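Local coordinates for protein response regulator (Xanthomonas campestris pv. campestris, PDB 3QYY) that probably acts as a diguanylate cyclase making c-di-GMP, through the GGDEF domain held in this chain, whose active site binds c-di-GMP as a dimer, at residues E26-D31 and Q83-R88; G87-D92 and E143-A148. All blocks are in the same frame, centred on the assembly; numbering follows the deposited sequence.

Contact 1: residues E26-D31 and Q83-R88; sequences EQAMRD and QDWIGR. With C2E (9,9'-[(2R,3R,3aS,5S,7aR,9R,10R,10aS,12S,14aR)-3,5,10,12-tetrahydroxy-5,12-dioxidooctahydro-2H,7H-difuro[3,2-d:3',2'-j][1,3,7,9,2,8]tetraoxadiphosphacyclododecine-2,9-diyl]bis(2-amino-1,9-dihydro-6H-purin-6-one)), chain F.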
loop_
_atom_site.group_PDB
_atom_site.type_symbol
_atom_site.label_atom_id
_atom_site.label_comp_id
_atom_site.label_asym_id
_atom_site.label_seq_id
_atom_site.Cartn_x
_atom_site.Cartn_y
_atom_site.Cartn_z
ATOM N N GLU B 26 5.669 16.354 -2.300
ATOM C CA GLU B 26 5.875 17.142 -1.093
ATOM C C GLU B 26 6.186 18.599 -1.410
ATOM O O GLU B 26 5.662 19.503 -0.760
ATOM C CB GLU B 26 6.981 16.511 -0.243
ATOM C CG GLU B 26 6.602 15.132 0.288
ATOM C CD GLU B 26 7.705 14.479 1.102
ATOM O OE1 GLU B 26 7.494 13.348 1.596
ATOM O OE2 GLU B 26 8.782 15.091 1.248
ATOM N N GLN B 27 7.013 18.837 -2.424
ATOM C CA GLN B 27 7.352 20.209 -2.785
ATOM C C GLN B 27 6.176 20.907 -3.461
ATOM O O GLN B 27 5.980 22.107 -3.282
ATOM C CB GLN B 27 8.570 20.242 -3.711
ATOM C CG GLN B 27 9.237 21.610 -3.780
ATOM C CD GLN B 27 10.527 21.594 -4.573
ATOM O OE1 GLN B 27 11.368 20.716 -4.389
ATOM N NE2 GLN B 27 10.695 22.575 -5.451
ATOM N N ALA B 28 5.397 20.155 -4.237
ATOM C CA ALA B 28 4.231 20.710 -4.923
ATOM C C ALA B 28 3.179 21.106 -3.894
ATOM O O ALA B 28 2.550 22.161 -4.006
ATOM C CB ALA B 28 3.649 19.686 -5.905
ATOM N N MET B 29 2.982 20.255 -2.890
ATOM C CA MET B 29 2.012 20.550 -1.843
ATOM C C MET B 29 2.439 21.811 -1.097
ATOM O O MET B 29 1.620 22.689 -0.822
ATOM C CB MET B 29 1.897 19.382 -0.851
ATOM C CG MET B 29 0.998 18.234 -1.308
ATOM S SD MET B 29 0.657 17.047 0.026
ATOM C CE MET B 29 2.162 16.067 -0.016
ATOM N N ARG B 30 3.724 21.898 -0.769
ATOM C CA ARG B 30 4.243 23.059 -0.055
ATOM C C ARG B 30 3.997 24.335 -0.855
ATOM O O ARG B 30 3.451 25.312 -0.336
ATOM C CB ARG B 30 5.746 22.912 0.201
ATOM C CG ARG B 30 6.340 24.052 1.018
ATOM C CD ARG B 30 7.847 24.139 0.843
ATOM N NE ARG B 30 8.203 24.441 -0.540
ATOM C CZ ARG B 30 9.450 24.528 -0.994
ATOM N NH1 ARG B 30 10.476 24.335 -0.175
ATOM N NH2 ARG B 30 9.668 24.813 -2.270
ATOM N N ASP B 31 4.399 24.318 -2.122
ATOM C CA ASP B 31 4.235 25.481 -2.984
ATOM C C ASP B 31 2.775 25.867 -3.195
ATOM O O ASP B 31 2.437 27.050 -3.185
ATOM C CB ASP B 31 4.908 25.241 -4.339
ATOM C CG ASP B 31 6.416 25.089 -4.225
ATOM O OD1 ASP B 31 6.970 25.377 -3.143
ATOM O OD2 ASP B 31 7.049 24.689 -5.224
ATOM N N GLN B 83 -1.284 25.304 -13.701
ATOM C CA GLN B 83 -0.714 25.415 -12.364
ATOM C C GLN B 83 -1.073 24.223 -11.481
ATOM O O GLN B 83 -0.659 24.149 -10.323
ATOM C CB GLN B 83 -1.187 26.709 -11.700
ATOM C CG GLN B 83 -0.247 27.197 -10.619
ATOM C CD GLN B 83 1.170 27.358 -11.134
ATOM O OE1 GLN B 83 1.416 28.101 -12.087
ATOM N NE2 GLN B 83 2.110 26.658 -10.509
ATOM N N ASP B 84 -1.844 23.296 -12.034
ATOM C CA ASP B 84 -2.250 22.106 -11.299
ATOM C C ASP B 84 -1.141 21.062 -11.418
ATOM O O ASP B 84 -0.160 21.264 -12.136
ATOM C CB ASP B 84 -3.557 21.567 -11.877
ATOM C CG ASP B 84 -4.685 22.593 -11.828
ATOM O OD1 ASP B 84 -5.691 22.400 -12.535
ATOM O OD2 ASP B 84 -4.570 23.586 -11.077
ATOM N N TRP B 85 -1.281 19.944 -10.719
ATOM C CA TRP B 85 -0.248 18.924 -10.799
ATOM C C TRP B 85 -0.703 17.547 -10.368
ATOM O O TRP B 85 -1.703 17.400 -9.668
ATOM C CB TRP B 85 0.967 19.332 -9.959
ATOM C CG TRP B 85 0.651 19.654 -8.519
ATOM C CD1 TRP B 85 0.384 20.884 -7.993
ATOM C CD2 TRP B 85 0.580 18.726 -7.428
ATOM N NE1 TRP B 85 0.155 20.783 -6.639
ATOM C CE2 TRP B 85 0.270 19.469 -6.267
ATOM C CE3 TRP B 85 0.749 17.337 -7.319
ATOM C CZ2 TRP B 85 0.126 18.870 -5.004
ATOM C CZ3 TRP B 85 0.605 16.740 -6.063
ATOM C CH2 TRP B 85 0.298 17.509 -4.924
ATOM N N ILE B 86 0.034 16.535 -10.816
ATOM C CA ILE B 86 -0.249 15.163 -10.432
ATOM C C ILE B 86 1.077 14.515 -10.050
ATOM O O ILE B 86 2.086 14.655 -10.747
ATOM C CB ILE B 86 -0.936 14.360 -11.566
ATOM C CG1 ILE B 86 -1.177 12.919 -11.100
ATOM C CG2 ILE B 86 -0.083 14.396 -12.841
ATOM C CD1 ILE B 86 -2.110 12.114 -11.997
ATOM N N GLY B 87 1.079 13.838 -8.908
ATOM C CA GLY B 87 2.285 13.182 -8.454
ATOM C C GLY B 87 2.005 11.755 -8.041
ATOM O O GLY B 87 0.864 11.392 -7.753
ATOM N N ARG B 88 3.053 10.943 -8.019
ATOM C CA ARG B 88 2.935 9.549 -7.624
ATOM C C ARG B 88 3.561 9.429 -6.235
ATOM O O ARG B 88 4.770 9.600 -6.070
ATOM C CB ARG B 88 3.681 8.659 -8.624
ATOM C CG ARG B 88 3.466 7.168 -8.421
ATOM C CD ARG B 88 4.243 6.350 -9.446
ATOM N NE ARG B 88 4.063 4.917 -9.229
ATOM C CZ ARG B 88 4.723 3.966 -9.880
ATOM N NH1 ARG B 88 5.620 4.288 -10.805
ATOM N NH2 ARG B 88 4.489 2.691 -9.597
HETATM P P1 C2E F . 1.964 -5.900 -4.855
HETATM O O2P C2E F . 3.169 -5.824 -5.759
HETATM O O1P C2E F . 1.609 -7.273 -4.368
HETATM O "O5'" C2E F . 2.160 -5.002 -3.574
HETATM C "C5'" C2E F . 1.113 -4.934 -2.584
HETATM C "C4'" C2E F . 1.584 -3.969 -1.506
HETATM O "O4'" C2E F . 2.851 -4.253 -0.951
HETATM C "C3'" C2E F . 1.682 -2.539 -2.023
HETATM O "O3'" C2E F . 0.395 -1.901 -2.040
HETATM C "C2'" C2E F . 2.682 -1.962 -1.069
HETATM O "O2'" C2E F . 1.977 -1.437 0.068
HETATM C "C1'" C2E F . 3.619 -3.092 -0.662
HETATM N N9 C2E F . 4.824 -3.083 -1.520
HETATM C C8 C2E F . 5.157 -3.995 -2.464
HETATM N N7 C2E F . 6.331 -3.690 -3.053
HETATM C C5 C2E F . 6.771 -2.571 -2.482
HETATM C C6 C2E F . 7.967 -1.703 -2.622
HETATM O O6 C2E F . 8.865 -1.988 -3.455
HETATM N N1 C2E F . 8.069 -0.609 -1.827
HETATM C C2 C2E F . 7.115 -0.282 -0.910
HETATM N N2 C2E F . 7.276 0.816 -0.149
HETATM N N3 C2E F . 5.983 -1.042 -0.730
HETATM C C4 C2E F . 5.771 -2.172 -1.475
HETATM P P11 C2E F . 0.217 -0.856 -3.252
HETATM O O21 C2E F . 1.312 0.155 -3.206
HETATM O O11 C2E F . -1.139 -0.277 -3.046
HETATM O O5A C2E F . 0.258 -1.627 -4.631
HETATM C C5A C2E F . -0.731 -2.623 -4.889
HETATM C C4A C2E F . -0.480 -3.265 -6.224
HETATM O O4A C2E F . -0.385 -2.335 -7.338
HETATM C C3A C2E F . 0.809 -4.079 -6.260
HETATM O O3A C2E F . 0.651 -5.378 -5.649
HETATM C C2A C2E F . 1.086 -4.135 -7.728
HETATM O O2A C2E F . 0.410 -5.284 -8.271
HETATM C C1A C2E F . 0.548 -2.838 -8.313
HETATM N N91 C2E F . 1.661 -1.892 -8.602
HETATM C C81 C2E F . 2.193 -0.937 -7.797
HETATM N N71 C2E F . 3.196 -0.271 -8.418
HETATM C C51 C2E F . 3.323 -0.798 -9.646
HETATM C C61 C2E F . 4.181 -0.581 -10.846
HETATM O O61 C2E F . 5.073 0.297 -10.872
HETATM N N11 C2E F . 3.976 -1.365 -11.933
HETATM C C21 C2E F . 3.015 -2.345 -11.972
HETATM N N21 C2E F . 2.873 -3.090 -13.094
HETATM N N31 C2E F . 2.196 -2.592 -10.911
HETATM C C41 C2E F . 2.306 -1.864 -9.748
#

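Contact 2: residues G87-D92 and E143-A148; sequences GRWGGD and ELYRRA. With MG (magnesium ion), chain I; C2E (9,9'-[(2R,3R,3aS,5S,7aR,9R,10R,10aS,12S,14aR)-3,5,10,12-tetrahydroxy-5,12-dioxidooctahydro-2H,7H-difuro[3,2-d:3',2'-j][1,3,7,9,2,8]tetraoxadiphosphacyclododecine-2,9-diyl]bis(2-amino-1,9-dihydro-6H-purin-6-one)), chain C.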
loop_
_atom_site.group_PDB
_atom_site.type_symbol
_atom_site.label_atom_id
_atom_site.label_comp_id
_atom_site.label_asym_id
_atom_site.label_seq_id
_atom_site.Cartn_x
_atom_site.Cartn_y
_atom_site.Cartn_z
ATOM N N GLY B 87 1.079 13.838 -8.908
ATOM C CA GLY B 87 2.285 13.182 -8.454
ATOM C C GLY B 87 2.005 11.755 -8.041
ATOM O O GLY B 87 0.864 11.392 -7.753
ATOM N N ARG B 88 3.053 10.943 -8.019
ATOM C CA ARG B 88 2.935 9.549 -7.624
ATOM C C ARG B 88 3.561 9.429 -6.235
ATOM O O ARG B 88 4.770 9.600 -6.070
ATOM C CB ARG B 88 3.681 8.659 -8.624
ATOM C CG ARG B 88 3.466 7.168 -8.421
ATOM C CD ARG B 88 4.243 6.350 -9.446
ATOM N NE ARG B 88 4.063 4.917 -9.229
ATOM C CZ ARG B 88 4.723 3.966 -9.880
ATOM N NH1 ARG B 88 5.620 4.288 -10.805
ATOM N NH2 ARG B 88 4.489 2.691 -9.597
ATOM N N TRP B 89 2.729 9.164 -5.233
ATOM C CA TRP B 89 3.217 9.026 -3.867
ATOM C C TRP B 89 4.125 7.799 -3.830
ATOM O O TRP B 89 5.164 7.782 -3.158
ATOM C CB TRP B 89 2.029 8.836 -2.917
ATOM C CG TRP B 89 2.338 9.087 -1.473
ATOM C CD1 TRP B 89 2.215 8.198 -0.442
ATOM C CD2 TRP B 89 2.742 10.332 -0.885
ATOM N NE1 TRP B 89 2.509 8.813 0.753
ATOM C CE2 TRP B 89 2.835 10.123 0.511
ATOM C CE3 TRP B 89 3.031 11.605 -1.401
ATOM C CZ2 TRP B 89 3.203 11.141 1.402
ATOM C CZ3 TRP B 89 3.399 12.620 -0.513
ATOM C CH2 TRP B 89 3.481 12.378 0.872
ATOM N N GLY B 90 3.720 6.779 -4.580
ATOM C CA GLY B 90 4.468 5.539 -4.657
ATOM C C GLY B 90 3.505 4.404 -4.959
ATOM O O GLY B 90 2.327 4.504 -4.633
ATOM N N GLY B 91 3.987 3.335 -5.585
ATOM C CA GLY B 91 3.108 2.216 -5.902
ATOM C C GLY B 91 1.954 2.649 -6.790
ATOM O O GLY B 91 2.176 3.246 -7.843
ATOM N N ASP B 92 0.721 2.349 -6.385
ATOM C CA ASP B 92 -0.437 2.754 -7.177
ATOM C C ASP B 92 -1.197 3.899 -6.501
ATOM O O ASP B 92 -2.400 4.072 -6.706
ATOM C CB ASP B 92 -1.369 1.561 -7.416
ATOM C CG ASP B 92 -1.973 1.011 -6.136
ATOM O OD1 ASP B 92 -2.771 0.058 -6.238
ATOM O OD2 ASP B 92 -1.661 1.519 -5.038
ATOM N N GLU B 143 -1.216 19.127 7.382
ATOM C CA GLU B 143 -2.587 18.979 7.860
ATOM C C GLU B 143 -3.536 18.743 6.689
ATOM O O GLU B 143 -4.436 17.911 6.774
ATOM C CB GLU B 143 -3.008 20.233 8.630
ATOM C CG GLU B 143 -4.467 20.273 9.071
ATOM C CD GLU B 143 -4.861 19.102 9.956
ATOM O OE1 GLU B 143 -3.967 18.494 10.582
ATOM O OE2 GLU B 143 -6.071 18.800 10.036
ATOM N N LEU B 144 -3.332 19.478 5.598
ATOM C CA LEU B 144 -4.171 19.322 4.411
ATOM C C LEU B 144 -4.036 17.888 3.904
ATOM O O LEU B 144 -5.025 17.246 3.547
ATOM C CB LEU B 144 -3.740 20.304 3.314
ATOM C CG LEU B 144 -4.572 20.290 2.027
ATOM C CD1 LEU B 144 -5.996 20.737 2.330
ATOM C CD2 LEU B 144 -3.940 21.216 0.991
ATOM N N TYR B 145 -2.803 17.387 3.883
ATOM C CA TYR B 145 -2.545 16.024 3.434
ATOM C C TYR B 145 -3.265 15.018 4.333
ATOM O O TYR B 145 -3.911 14.084 3.850
ATOM C CB TYR B 145 -1.037 15.738 3.422
ATOM C CG TYR B 145 -0.709 14.273 3.210
ATOM C CD1 TYR B 145 -0.518 13.418 4.297
ATOM C CD2 TYR B 145 -0.658 13.731 1.929
ATOM C CE1 TYR B 145 -0.290 12.051 4.110
ATOM C CE2 TYR B 145 -0.432 12.370 1.729
ATOM C CZ TYR B 145 -0.252 11.535 2.826
ATOM O OH TYR B 145 -0.070 10.184 2.635
ATOM N N ARG B 146 -3.162 15.216 5.643
ATOM C CA ARG B 146 -3.806 14.317 6.592
ATOM C C ARG B 146 -5.309 14.255 6.360
ATOM O O ARG B 146 -5.905 13.186 6.438
ATOM C CB ARG B 146 -3.521 14.761 8.030
ATOM C CG ARG B 146 -2.049 14.700 8.400
ATOM C CD ARG B 146 -1.817 14.960 9.882
ATOM N NE ARG B 146 -0.398 14.892 10.211
ATOM C CZ ARG B 146 0.098 15.025 11.436
ATOM N NH1 ARG B 146 -0.713 15.234 12.464
ATOM N NH2 ARG B 146 1.408 14.951 11.631
ATOM N N ARG B 147 -5.921 15.400 6.069
ATOM C CA ARG B 147 -7.359 15.438 5.827
ATOM C C ARG B 147 -7.745 14.684 4.558
ATOM O O ARG B 147 -8.683 13.886 4.559
ATOM C CB ARG B 147 -7.846 16.889 5.738
ATOM C CG ARG B 147 -7.802 17.633 7.064
ATOM C CD ARG B 147 -8.309 19.057 6.914
ATOM N NE ARG B 147 -8.319 19.768 8.189
ATOM C CZ ARG B 147 -8.742 21.018 8.343
ATOM N NH1 ARG B 147 -9.192 21.700 7.298
ATOM N NH2 ARG B 147 -8.710 21.589 9.540
ATOM N N ALA B 148 -7.019 14.939 3.475
ATOM C CA ALA B 148 -7.289 14.274 2.204
ATOM C C ALA B 148 -7.030 12.773 2.312
ATOM O O ALA B 148 -7.794 11.962 1.793
ATOM C CB ALA B 148 -6.412 14.872 1.111
HETATM MG MG MG I . -2.398 1.265 -3.138
HETATM P P1 C2E C . 3.009 6.227 3.251
HETATM O O2P C2E C . 4.495 6.457 3.304
HETATM O O1P C2E C . 2.161 7.461 3.139
HETATM O "O5'" C2E C . 2.612 5.312 2.025
HETATM C "C5'" C2E C . 1.227 4.979 1.795
HETATM C "C4'" C2E C . 1.195 4.070 0.571
HETATM O "O4'" C2E C . 1.791 4.600 -0.601
HETATM C "C3'" C2E C . 1.914 2.748 0.829
HETATM O "O3'" C2E C . 1.063 1.830 1.518
HETATM C "C2'" C2E C . 2.299 2.349 -0.560
HETATM O "O2'" C2E C . 1.229 1.566 -1.117
HETATM C "C1'" C2E C . 2.507 3.626 -1.357
HETATM N N9 C2E C . 3.949 3.985 -1.394
HETATM C C8 C2E C . 4.534 5.041 -0.788
HETATM N N7 C2E C . 5.859 5.084 -1.036
HETATM C C5 C2E C . 6.146 4.050 -1.820
HETATM C C6 C2E C . 7.369 3.511 -2.469
HETATM O O6 C2E C . 8.474 4.088 -2.318
HETATM N N1 C2E C . 7.261 2.393 -3.230
HETATM C C2 C2E C . 6.075 1.751 -3.416
HETATM N N2 C2E C . 6.037 0.646 -4.184
HETATM N N3 C2E C . 4.902 2.197 -2.840
HETATM C C4 C2E C . 4.886 3.318 -2.051
HETATM P P11 C2E C . 1.854 0.854 2.524
HETATM O O21 C2E C . 2.931 0.121 1.793
HETATM O O11 C2E C . 0.801 -0.040 3.077
HETATM O O5A C2E C . 2.488 1.698 3.695
HETATM C C5A C2E C . 1.613 2.459 4.529
HETATM C C4A C2E C . 2.407 3.213 5.552
HETATM O O4A C2E C . 3.306 2.384 6.338
HETATM C C3A C2E C . 3.288 4.314 4.965
HETATM O O3A C2E C . 2.543 5.502 4.630
HETATM C C2A C2E C . 4.274 4.511 6.075
HETATM O O2A C2E C . 3.739 5.470 7.003
HETATM C C1A C2E C . 4.458 3.147 6.719
HETATM N N91 C2E C . 5.735 2.540 6.280
HETATM C C81 C2E C . 5.974 1.758 5.198
HETATM N N71 C2E C . 7.279 1.400 5.137
HETATM C C51 C2E C . 7.896 1.957 6.193
HETATM C C61 C2E C . 9.276 1.996 6.753
HETATM O O61 C2E C . 10.219 1.397 6.206
HETATM N N11 C2E C . 9.493 2.708 7.893
HETATM C C21 C2E C . 8.493 3.384 8.539
HETATM N N21 C2E C . 8.779 4.075 9.671
HETATM N N31 C2E C . 7.208 3.384 8.074
HETATM C C41 C2E C . 6.867 2.701 6.930
HETATM O O HOH W 1 -3.894 -0.132 -3.953
HETATM O O HOH W 2 -3.222 0.744 -1.123
HETATM O O HOH W 3 -1.193 2.623 -2.216
#

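Contact 1: residues E26-D31 and Q83-R88
A28 sets its methyl squarely on the indole of W85. CB lies 3.6 Å from the centroid of the five-membered ring, only 18° off the ring normal, so this is a CH-pi contact over the face; its closest ring atom is CE2, 3.4 Å from A28 CB. M29, next along the helix, touches the far end of the same ring: its CG comes within 3.8 Å of W85 CH2, and the two side chains meet at a slant. CG alone of this side chain touches the ring, and the bend at chi3 turns CE away from W85. R30 and D31 are exposed and pair with each other, NE and NH2 of R30 both gripping D31 OD1 side-on, the NH2 to OD1 bond measuring 2.9 Å.

On the strand, chi1 of 55° tucks the W85 ring between its own backbone N and carbonyl carbon, and chi2 of -94° turns its plane so that the face meets the helix. The buried indole N-H is satisfied by S32 OG, just past D31 on the same helix, and L20 and L95 also pack against W85. R88, three residues on, is fully extended and sends NH2 2.8 Å to O61 of a c-di-GMP guanine, at the edge of its guanidinium, while NH1 forms a salt bridge to D14. That ligand is held too by K54, N57 and D66, and by R22 and W89 of the second subunit. The contact seats helix 22-38 on the outermost strand, 85-90, of the GGDEF domain's sheet, and that strand leads to the guanine-binding R88.

Contact 2: residues G87-D92 and E143-A148
W89 and Y145 form an offset stack: the indole six-membered ring and the phenol ring have centroids 4.9 Å apart and planes at 25°. CE2 of the tyrosine overlies one indole face near its rim, and W89 CZ2 comes 3.8 Å from Y145 CZ. Both side chains leave the backbone with CG opposite N (chi1 -163° for W89), which throws the rings across the gap between strand and helix although the backbones stay far apart.

The indole N-H does not serve the tyrosine. It points within its ring plane to phosphate oxygen O1P of c-di-GMP, NE1 to O1P being 2.8 Å and nearly straight at 169°. Y145 OH lies near NE1 at a poor angle and is hydrogen-bonded instead to K54 of the second subunit.

R88, the residue before W89, is extended, and its guanidinium meets the carbonyl of G91 side-on: NE, 2.9 Å from G91 O, meets a lone pair in the carbonyl plane, while NH2 reaches the same oxygen from a tilt, so two bonds fix the rotation of the guanidinium. The backbone of G90 and G91, in shapes suited to glycine, lies directly against the guanine, with G91 N 3.1 Å from its N3. D92 binds the magnesium ion through OD2, joined by D49 and three waters; its OD1 accepts from one of them.

Residues 90-94 are the GGDEF motif, in the turn joining strands 85-90 and 93-98; W89 and G90 face E93 as a classic beta bulge. R22, C25 and M29 of helix 22-38 touch the W89 side chain, while on helix 141-157 L144 and A148 pack on strands 44-50 and 128-134.

Both contacts use strand 85-90, the outermost strand of the sheet on its side, and share G87 and R88; their centres lie about 10 Å apart. Along the chain the order is 26-31, 83-88, 87-92, 143-148, so contact 2 takes up the strand where contact 1 leaves it. M29 joins them directly: its CE is 3.7 Å from W89 CZ3, and its SD is 4.0 Å from Y145 CB. Helix 22-38 meets both W85 and W89, while helix 141-157 reaches W89 through Y145. The strand runs from the buried W85 toward the GGDEF turn, where c-di-GMP and magnesium ion bind and the second subunit also takes part.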